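MTH0777 (Methanothermobacter thermautotrophicus, PDB 1KJN) is of unknown function but belongs to the DUF1890 family and folds into an alpha/beta domain round a six-stranded parallel sheet. Local coordinates at residues 7-13 / 37-43; 29-33 / 59-63; 76-82 / 101-107. All blocks are in the same frame, centred on the assembly; numbering follows the deposited sequence.

Contact 1: 7-13 / 37-43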
loop_
_atom_site.group_PDB
_atom_site.type_symbol
_atom_site.label_atom_id
_atom_site.label_comp_id
_atom_site.label_asym_id
_atom_site.label_seq_id
_atom_site.Cartn_x
_atom_site.Cartn_y
_atom_site.Cartn_z
ATOM N N GLY A 7 -5.341 18.986 17.713
ATOM C CA GLY A 7 -4.287 18.156 18.262
ATOM C C GLY A 7 -3.445 17.396 17.259
ATOM O O GLY A 7 -3.576 17.557 16.044
ATOM N N LYS A 8 -2.574 16.552 17.796
ATOM C CA LYS A 8 -1.666 15.758 16.997
ATOM C C LYS A 8 -1.835 14.295 17.337
ATOM O O LYS A 8 -2.159 13.929 18.476
ATOM C CB LYS A 8 -0.220 16.202 17.256
ATOM C CG LYS A 8 0.059 17.652 16.826
ATOM C CD LYS A 8 1.393 18.164 17.331
ATOM C CE LYS A 8 2.557 17.385 16.746
ATOM N NZ LYS A 8 3.822 17.679 17.493
ATOM N N ALA A 9 -1.669 13.459 16.326
ATOM C CA ALA A 9 -1.783 12.032 16.525
ATOM C C ALA A 9 -0.527 11.344 16.022
ATOM O O ALA A 9 0.129 11.817 15.090
ATOM C CB ALA A 9 -3.006 11.494 15.826
ATOM N N LEU A 10 -0.130 10.290 16.724
ATOM C CA LEU A 10 1.046 9.523 16.325
ATOM C C LEU A 10 0.563 8.137 15.932
ATOM O O LEU A 10 -0.215 7.505 16.660
ATOM C CB LEU A 10 2.075 9.415 17.456
ATOM C CG LEU A 10 3.338 8.597 17.160
ATOM C CD1 LEU A 10 4.134 9.284 16.061
ATOM C CD2 LEU A 10 4.184 8.447 18.434
HETATM N N MSE A 11 1.025 7.686 14.770
HETATM C CA MSE A 11 0.662 6.389 14.224
HETATM C C MSE A 11 1.907 5.517 14.131
HETATM O O MSE A 11 2.869 5.863 13.431
HETATM C CB MSE A 11 0.020 6.568 12.841
HETATM C CG MSE A 11 -0.451 5.258 12.218
HETATM SE SE MSE A 11 -1.548 5.519 10.616
HETATM C CE MSE A 11 -3.061 6.360 11.466
ATOM N N VAL A 12 1.859 4.363 14.787
ATOM C CA VAL A 12 2.999 3.436 14.829
ATOM C C VAL A 12 2.740 2.227 13.948
ATOM O O VAL A 12 1.685 1.596 14.063
ATOM C CB VAL A 12 3.248 2.944 16.274
ATOM C CG1 VAL A 12 4.446 1.999 16.334
ATOM C CG2 VAL A 12 3.450 4.140 17.195
ATOM N N LEU A 13 3.708 1.900 13.088
ATOM C CA LEU A 13 3.565 0.759 12.186
ATOM C C LEU A 13 4.558 -0.365 12.469
ATOM O O LEU A 13 5.682 -0.126 12.920
ATOM C CB LEU A 13 3.707 1.197 10.719
ATOM C CG LEU A 13 2.902 2.419 10.271
ATOM C CD1 LEU A 13 3.179 2.693 8.793
ATOM C CD2 LEU A 13 1.418 2.203 10.499
ATOM N N PHE A 37 -6.835 16.461 13.089
ATOM C CA PHE A 37 -5.528 16.052 13.566
ATOM C C PHE A 37 -4.389 16.251 12.587
ATOM O O PHE A 37 -4.569 16.165 11.373
ATOM C CB PHE A 37 -5.544 14.562 13.885
ATOM C CG PHE A 37 -6.212 14.222 15.160
ATOM C CD1 PHE A 37 -7.529 13.780 15.172
ATOM C CD2 PHE A 37 -5.530 14.339 16.359
ATOM C CE1 PHE A 37 -8.154 13.459 16.365
ATOM C CE2 PHE A 37 -6.150 14.019 17.553
ATOM C CZ PHE A 37 -7.461 13.581 17.562
ATOM N N ARG A 38 -3.208 16.477 13.141
ATOM C CA ARG A 38 -1.989 16.560 12.345
ATOM C C ARG A 38 -1.453 15.149 12.636
ATOM O O ARG A 38 -1.378 14.756 13.797
ATOM C CB ARG A 38 -1.038 17.612 12.898
ATOM C CG ARG A 38 -0.083 18.145 11.866
ATOM C CD ARG A 38 0.927 19.083 12.491
ATOM N NE ARG A 38 2.185 18.394 12.751
ATOM C CZ ARG A 38 3.134 18.217 11.838
ATOM N NH1 ARG A 38 2.968 18.690 10.612
ATOM N NH2 ARG A 38 4.229 17.532 12.138
ATOM N N VAL A 39 -1.164 14.354 11.611
ATOM C CA VAL A 39 -0.716 12.989 11.858
ATOM C C VAL A 39 0.730 12.701 11.557
ATOM O O VAL A 39 1.195 12.893 10.436
ATOM C CB VAL A 39 -1.530 11.940 11.047
ATOM C CG1 VAL A 39 -1.152 10.521 11.499
ATOM C CG2 VAL A 39 -3.024 12.171 11.198
ATOM N N THR A 40 1.407 12.139 12.548
ATOM C CA THR A 40 2.793 11.750 12.380
ATOM C C THR A 40 2.837 10.231 12.292
ATOM O O THR A 40 2.226 9.536 13.104
ATOM C CB THR A 40 3.656 12.204 13.568
ATOM O OG1 THR A 40 3.746 13.636 13.580
ATOM C CG2 THR A 40 5.061 11.598 13.482
ATOM N N VAL A 41 3.530 9.719 11.287
ATOM C CA VAL A 41 3.681 8.276 11.110
ATOM C C VAL A 41 5.114 7.895 11.502
ATOM O O VAL A 41 6.080 8.562 11.092
ATOM C CB VAL A 41 3.443 7.852 9.637
ATOM C CG1 VAL A 41 3.707 6.365 9.468
ATOM C CG2 VAL A 41 2.009 8.191 9.191
ATOM N N THR A 42 5.260 6.829 12.281
ATOM C CA THR A 42 6.593 6.389 12.688
ATOM C C THR A 42 6.699 4.880 12.490
ATOM O O THR A 42 5.777 4.142 12.837
ATOM C CB THR A 42 6.909 6.777 14.168
ATOM O OG1 THR A 42 8.250 6.390 14.488
ATOM C CG2 THR A 42 5.938 6.094 15.147
ATOM N N ALA A 43 7.802 4.438 11.885
ATOM C CA ALA A 43 8.016 3.025 11.596
ATOM C C ALA A 43 9.445 2.767 11.101
ATOM O O ALA A 43 10.279 3.685 11.084
ATOM C CB ALA A 43 7.017 2.566 10.541
#

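Contact 2: 29-33 / 59-63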
loop_
_atom_site.group_PDB
_atom_site.type_symbol
_atom_site.label_atom_id
_atom_site.label_comp_id
_atom_site.label_asym_id
_atom_site.label_seq_id
_atom_site.Cartn_x
_atom_site.Cartn_y
_atom_site.Cartn_z
ATOM N N SER A 29 -4.935 7.435 8.776
ATOM C CA SER A 29 -4.362 8.776 8.916
ATOM C C SER A 29 -5.248 9.826 8.241
ATOM O O SER A 29 -5.403 10.948 8.733
ATOM C CB SER A 29 -2.948 8.841 8.347
ATOM O OG SER A 29 -2.451 10.175 8.379
ATOM N N HIS A 30 -5.816 9.456 7.104
ATOM C CA HIS A 30 -6.708 10.343 6.398
ATOM C C HIS A 30 -7.946 10.562 7.255
ATOM O O HIS A 30 -8.469 11.668 7.299
ATOM C CB HIS A 30 -7.118 9.756 5.058
ATOM C CG HIS A 30 -8.181 10.542 4.361
ATOM N ND1 HIS A 30 -9.471 10.071 4.202
ATOM C CD2 HIS A 30 -8.144 11.751 3.749
ATOM C CE1 HIS A 30 -10.175 10.953 3.519
ATOM N NE2 HIS A 30 -9.393 11.984 3.231
ATOM N N LYS A 31 -8.430 9.510 7.913
ATOM C CA LYS A 31 -9.609 9.647 8.769
ATOM C C LYS A 31 -9.321 10.644 9.887
ATOM O O LYS A 31 -10.152 11.495 10.197
ATOM C CB LYS A 31 -9.995 8.306 9.383
ATOM C CG LYS A 31 -10.485 7.292 8.377
ATOM C CD LYS A 31 -11.831 7.697 7.771
ATOM C CE LYS A 31 -12.992 7.307 8.666
ATOM N NZ LYS A 31 -14.298 7.563 7.983
ATOM N N LEU A 32 -8.125 10.547 10.466
ATOM C CA LEU A 32 -7.729 11.417 11.551
ATOM C C LEU A 32 -7.577 12.861 11.101
ATOM O O LEU A 32 -7.987 13.773 11.818
ATOM C CB LEU A 32 -6.445 10.889 12.221
ATOM C CG LEU A 32 -6.630 9.598 13.031
ATOM C CD1 LEU A 32 -5.301 9.054 13.532
ATOM C CD2 LEU A 32 -7.562 9.854 14.198
ATOM N N LYS A 33 -7.015 13.068 9.909
ATOM C CA LYS A 33 -6.833 14.414 9.364
ATOM C C LYS A 33 -8.185 15.048 9.055
ATOM O O LYS A 33 -8.320 16.267 9.036
ATOM C CB LYS A 33 -5.976 14.390 8.090
ATOM C CG LYS A 33 -4.485 14.151 8.356
ATOM C CD LYS A 33 -3.691 13.968 7.065
ATOM C CE LYS A 33 -3.685 15.230 6.189
ATOM N NZ LYS A 33 -3.240 16.455 6.936
ATOM N N ILE A 59 -0.204 13.850 0.885
ATOM C CA ILE A 59 -1.570 14.327 1.080
ATOM C C ILE A 59 -2.300 13.727 2.280
ATOM O O ILE A 59 -3.126 14.394 2.897
ATOM C CB ILE A 59 -2.417 14.035 -0.197
ATOM C CG1 ILE A 59 -1.882 14.855 -1.372
ATOM C CG2 ILE A 59 -3.911 14.311 0.046
ATOM C CD1 ILE A 59 -2.401 14.391 -2.706
ATOM N N TYR A 60 -1.995 12.475 2.610
ATOM C CA TYR A 60 -2.676 11.777 3.706
ATOM C C TYR A 60 -1.963 11.683 5.068
ATOM O O TYR A 60 -2.510 11.138 6.031
ATOM C CB TYR A 60 -3.094 10.399 3.212
ATOM C CG TYR A 60 -3.972 10.450 1.974
ATOM C CD1 TYR A 60 -5.233 11.043 2.012
ATOM C CD2 TYR A 60 -3.570 9.847 0.780
ATOM C CE1 TYR A 60 -6.082 11.021 0.895
ATOM C CE2 TYR A 60 -4.418 9.830 -0.349
ATOM C CZ TYR A 60 -5.669 10.408 -0.276
ATOM O OH TYR A 60 -6.545 10.307 -1.349
ATOM N N THR A 61 -0.746 12.202 5.148
ATOM C CA THR A 61 0.014 12.213 6.401
ATOM C C THR A 61 0.734 13.551 6.461
ATOM O O THR A 61 0.931 14.200 5.436
ATOM C CB THR A 61 1.073 11.092 6.489
ATOM O OG1 THR A 61 2.074 11.311 5.489
ATOM C CG2 THR A 61 0.438 9.714 6.301
ATOM N N ASP A 62 1.166 13.951 7.647
ATOM C CA ASP A 62 1.826 15.240 7.782
ATOM C C ASP A 62 3.317 15.179 8.035
ATOM O O ASP A 62 4.088 16.018 7.550
ATOM C CB ASP A 62 1.132 16.036 8.884
ATOM C CG ASP A 62 -0.346 16.205 8.606
ATOM O OD1 ASP A 62 -0.673 16.891 7.621
ATOM O OD2 ASP A 62 -1.174 15.610 9.328
ATOM N N GLU A 63 3.722 14.158 8.769
ATOM C CA GLU A 63 5.111 13.999 9.125
ATOM C C GLU A 63 5.428 12.516 9.269
ATOM O O GLU A 63 4.540 11.694 9.506
ATOM C CB GLU A 63 5.348 14.733 10.455
ATOM C CG GLU A 63 6.794 14.803 10.901
ATOM C CD GLU A 63 6.978 15.448 12.267
ATOM O OE1 GLU A 63 8.130 15.813 12.584
ATOM O OE2 GLU A 63 5.992 15.564 13.040
#

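Contact 3: 76-82 / 101-107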
loop_
_atom_site.group_PDB
_atom_site.type_symbol
_atom_site.label_atom_id
_atom_site.label_comp_id
_atom_site.label_asym_id
_atom_site.label_seq_id
_atom_site.Cartn_x
_atom_site.Cartn_y
_atom_site.Cartn_z
ATOM N N GLU A 76 5.673 13.009 27.131
ATOM C CA GLU A 76 4.243 13.070 27.420
ATOM C C GLU A 76 3.689 14.431 26.994
ATOM O O GLU A 76 4.355 15.457 27.154
ATOM C CB GLU A 76 3.969 12.820 28.917
ATOM C CG GLU A 76 2.472 12.986 29.321
ATOM C CD GLU A 76 2.071 12.243 30.597
ATOM O OE1 GLU A 76 2.798 11.333 31.048
ATOM O OE2 GLU A 76 0.982 12.546 31.137
ATOM N N GLY A 77 2.507 14.414 26.385
ATOM C CA GLY A 77 1.880 15.643 25.936
ATOM C C GLY A 77 2.129 16.011 24.482
ATOM O O GLY A 77 1.499 16.934 23.960
ATOM N N ASP A 78 3.041 15.311 23.813
ATOM C CA ASP A 78 3.323 15.636 22.408
ATOM C C ASP A 78 2.213 15.191 21.444
ATOM O O ASP A 78 2.198 15.605 20.280
ATOM C CB ASP A 78 4.654 15.029 21.948
ATOM C CG ASP A 78 5.875 15.670 22.610
ATOM O OD1 ASP A 78 5.776 16.748 23.231
ATOM O OD2 ASP A 78 6.960 15.082 22.482
ATOM N N TYR A 79 1.313 14.332 21.915
ATOM C CA TYR A 79 0.219 13.834 21.081
ATOM C C TYR A 79 -1.043 13.585 21.905
ATOM O O TYR A 79 -0.967 13.159 23.047
ATOM C CB TYR A 79 0.630 12.534 20.371
ATOM C CG TYR A 79 1.767 12.700 19.380
ATOM C CD1 TYR A 79 1.510 13.052 18.055
ATOM C CD2 TYR A 79 3.093 12.536 19.768
ATOM C CE1 TYR A 79 2.528 13.239 17.150
ATOM C CE2 TYR A 79 4.138 12.724 18.853
ATOM C CZ TYR A 79 3.840 13.077 17.547
ATOM O OH TYR A 79 4.842 13.277 16.633
ATOM N N GLU A 80 -2.197 13.837 21.296
ATOM C CA GLU A 80 -3.495 13.656 21.937
ATOM C C GLU A 80 -4.114 12.290 21.602
ATOM O O GLU A 80 -5.100 11.877 22.206
ATOM C CB GLU A 80 -4.444 14.786 21.509
ATOM C CG GLU A 80 -4.140 16.164 22.117
ATOM C CD GLU A 80 -2.750 16.706 21.773
ATOM O OE1 GLU A 80 -2.462 16.915 20.577
ATOM O OE2 GLU A 80 -1.939 16.937 22.702
ATOM N N PHE A 81 -3.533 11.597 20.631
ATOM C CA PHE A 81 -4.036 10.288 20.227
ATOM C C PHE A 81 -2.890 9.410 19.729
ATOM O O PHE A 81 -1.994 9.889 19.056
ATOM C CB PHE A 81 -5.095 10.442 19.126
ATOM C CG PHE A 81 -5.761 9.144 18.745
ATOM C CD1 PHE A 81 -5.622 8.618 17.453
ATOM C CD2 PHE A 81 -6.524 8.439 19.679
ATOM C CE1 PHE A 81 -6.231 7.396 17.106
ATOM C CE2 PHE A 81 -7.140 7.215 19.344
ATOM C CZ PHE A 81 -6.999 6.695 18.057
ATOM N N LEU A 82 -2.949 8.120 20.042
ATOM C CA LEU A 82 -1.923 7.173 19.626
ATOM C C LEU A 82 -2.558 5.939 18.983
ATOM O O LEU A 82 -3.411 5.277 19.574
ATOM C CB LEU A 82 -1.066 6.750 20.837
ATOM C CG LEU A 82 -0.041 5.616 20.696
ATOM C CD1 LEU A 82 0.990 5.931 19.602
ATOM C CD2 LEU A 82 0.637 5.388 22.038
ATOM N N ILE A 101 4.921 6.340 27.391
ATOM C CA ILE A 101 5.456 7.684 27.281
ATOM C C ILE A 101 4.361 8.735 27.065
ATOM O O ILE A 101 4.363 9.790 27.706
ATOM C CB ILE A 101 6.436 7.768 26.103
ATOM C CG1 ILE A 101 7.679 6.917 26.386
ATOM C CG2 ILE A 101 6.768 9.242 25.786
ATOM C CD1 ILE A 101 8.628 6.790 25.189
ATOM N N LEU A 102 3.432 8.454 26.149
ATOM C CA LEU A 102 2.364 9.406 25.835
ATOM C C LEU A 102 1.189 9.473 26.801
ATOM O O LEU A 102 0.567 10.530 26.924
ATOM C CB LEU A 102 1.878 9.210 24.399
ATOM C CG LEU A 102 2.899 9.657 23.360
ATOM C CD1 LEU A 102 2.516 9.125 21.963
ATOM C CD2 LEU A 102 3.026 11.165 23.372
ATOM N N ASN A 103 0.852 8.348 27.437
ATOM C CA ASN A 103 -0.246 8.305 28.418
ATOM C C ASN A 103 -1.504 9.025 27.892
ATOM O O ASN A 103 -2.084 9.875 28.579
ATOM C CB ASN A 103 0.242 8.955 29.735
ATOM C CG ASN A 103 -0.788 8.888 30.863
ATOM O OD1 ASN A 103 -1.486 7.891 31.030
ATOM N ND2 ASN A 103 -0.857 9.954 31.662
ATOM N N THR A 104 -1.933 8.679 26.681
ATOM C CA THR A 104 -3.093 9.325 26.078
ATOM C C THR A 104 -4.073 8.307 25.500
ATOM O O THR A 104 -3.920 7.103 25.722
ATOM C CB THR A 104 -2.647 10.283 24.975
ATOM O OG1 THR A 104 -3.751 11.093 24.563
ATOM C CG2 THR A 104 -2.102 9.503 23.769
ATOM N N GLU A 105 -5.101 8.791 24.799
ATOM C CA GLU A 105 -6.078 7.891 24.185
ATOM C C GLU A 105 -5.305 7.054 23.174
ATOM O O GLU A 105 -4.657 7.589 22.279
ATOM C CB GLU A 105 -7.209 8.669 23.502
ATOM C CG GLU A 105 -8.287 7.754 22.942
ATOM C CD GLU A 105 -9.509 8.501 22.418
ATOM O OE1 GLU A 105 -9.374 9.300 21.467
ATOM O OE2 GLU A 105 -10.613 8.266 22.948
ATOM N N THR A 106 -5.383 5.740 23.327
ATOM C CA THR A 106 -4.630 4.829 22.482
ATOM C C THR A 106 -5.472 3.770 21.766
ATOM O O THR A 106 -6.442 3.251 22.322
ATOM C CB THR A 106 -3.568 4.121 23.342
ATOM O OG1 THR A 106 -2.759 5.110 24.002
ATOM C CG2 THR A 106 -2.691 3.207 22.488
ATOM N N LEU A 107 -5.032 3.398 20.565
ATOM C CA LEU A 107 -5.734 2.415 19.762
ATOM C C LEU A 107 -4.806 1.382 19.164
ATOM O O LEU A 107 -3.807 1.719 18.518
ATOM C CB LEU A 107 -6.515 3.103 18.635
ATOM C CG LEU A 107 -7.151 2.164 17.603
ATOM C CD1 LEU A 107 -8.213 1.293 18.264
ATOM C CD2 LEU A 107 -7.738 2.951 16.438
HETATM O O HOH W 1 -1.010 13.067 28.926
HETATM O O HOH W 2 0.573 12.721 25.362
HETATM O O HOH W 3 -7.890 11.929 21.450
#

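Contact 1: 7-13 / 37-43
Ala9 N reaches Arg38 O at 2.9 Å, and Ala9 O receives Thr40 N, so strand 38-43 grips both its polar backbone atoms. Met11 repeats this with Thr40 O and Thr42 N, while Gly7 O and Leu13 N supply the outer bonds, six in all. CA-H...O contacts such as Val39 CA to Ala9 O, 3.5 Å, fill the intervals.

Apolar packing follows the two sides of the sheet. On one, the Ala9 methyl rests 3.8 Å from Phe37 CD2, and Leu13 CD1 lies 3.8 Å from Val41 CG1; Met11, Leu13 and Val39 lie against helix 21-34, Val41 against Thr61. On the other, Leu10 CD1 approaches Thr40 CG2 at 3.6 Å, and Val12 CG2 and Thr42 CG2 lie alongside. Thr40 OG1 stands anti to the carbonyl carbon (chi1 -68°), which turns CG2 to Leu10; OG1 hydrogen-bonds Glu63 OE2, and Thr42 OG1 Val65 O. Beta-branched residues suit these extended backbones.

Lys8 and Arg38 run side by side, touching through carbon; Lys8 makes a cation-pi contact with Tyr79, and Arg38 NH2 a salt bridge with Glu63 OE2. Strand 8-12, helix 21-34 and strand 38-43 form a classic beta-alpha-beta unit of an alpha/beta fold with a parallel sheet.

Contact 2: 29-33 / 59-63
His30 and Tyr60 meet as an offset edge-to-face pair where helix 21-34, the crossover helix of a beta-alpha-beta unit, packs against the loop entering strand 63-66. The ring planes stand at 89°, and Tyr60 directs its CD1-CE1 edge at the imidazole face, CD1 coming 3.5 Å from His30 CD2. On one face of the Tyr60 ring, Ile59 CG2 sits over the centre. The phenol end points into the dimer interface, where Tyr60 OH bonds Asp55 and Glu57 of the second subunit; an aromatic with a polar tip suits both tasks.

One helical turn separates Ser29 from Lys33, and both face the loop. Ser29, small enough to fit close to it, holds OG anti to its own N (chi1 175°) and donates to Tyr60 O in the carbonyl plane. Lys33 runs its aliphatic chain past the same carbonyl, CD being 3.2 Å from Tyr60 O, then bends at its last two torsions to meet Asp62, whose carboxylate comes from the opposite direction. Asp62 OD2 also accepts the backbone N of Val39, which ties the loop to strand 38-43. The salt bridge is made by Lys33 NZ, donating to the syn lone pair of Asp62 OD1 at 2.7 Å.

Contact 3: 76-82 / 101-107
Residues 76-82 and 101-107 close one end of the beta-alpha-beta unit strand 81-86, helix 89-102, strand 105-111, where both strands begin: the loop into strand 81-86 lies against the C-terminal end of helix 89-102 and the turn that leads on to strand 105-111. Here Leu82 is held at both polar backbone atoms, its N bonded to Glu105 O at 2.9 Å and its O to Leu107 N at 2.7 Å, which sets the parallel pairing.

Apolar side chains lie on both sides of this pairing. Leu102 directs both methyls at the loop and strand start, CD2 meeting the edge of the Tyr79 ring at CD2, 3.9 Å away, and CD1 facing Leu82 CD2. Leu82 also runs alongside Thr106 and packs against Leu95 and Phe98 of helix 89-102, a branched aliphatic suited to this buried layer. On the other side, Phe81, with CG anti to N (chi1 -174°), extends across strand 105-111: its CZ touches Leu107 CB at 3.7 Å. Glu105 OE1 lies 3.5 Å from Phe81 CD2, the carboxylate and ring planes nearly perpendicular (88°). Phe152 of helix 143-153 packs on Phe81 and Leu107.

Nearer solvent the contact is polar. Asn103 leaves the helix with positive phi, a conformation asparagine tolerates well, and its ND2 donates to Glu76 OE2 along a nearly straight line, 178° at the hydrogen, arriving from above the carboxylate plane. Gly77 also has positive phi, where a CB would strike the preceding carbonyl O. A water accepts from Gly77 N and donates to Tyr79 O and Leu102 O, the last at 2.7 Å.

This water thus satisfies backbone groups of both the loop and the helix end, so the join combines an apolar interior with an outer polar seam that is partly solvent-mediated.

All three contacts belong to one alpha/beta domain. Contacts 1 and 3 lie on the same parallel sheet, their centres about 10 Å apart, because strands 8-12 and 81-86 are neighbours; probable hydrogen bonds run from Leu10 N to Phe81 O and from Lys8 N to Glu80 OE1. Contact 2 is centred about 8 Å from contact 1 and alternates with it along the chain: helix 21-34 connects the two strands of contact 1. Contact 3 follows both in sequence, its centre about 17 Å from that of contact 2, although Leu32 still touches Phe81. The sheet thus links two beta-alpha-beta units, while contact 2 carries the packing out to the second subunit.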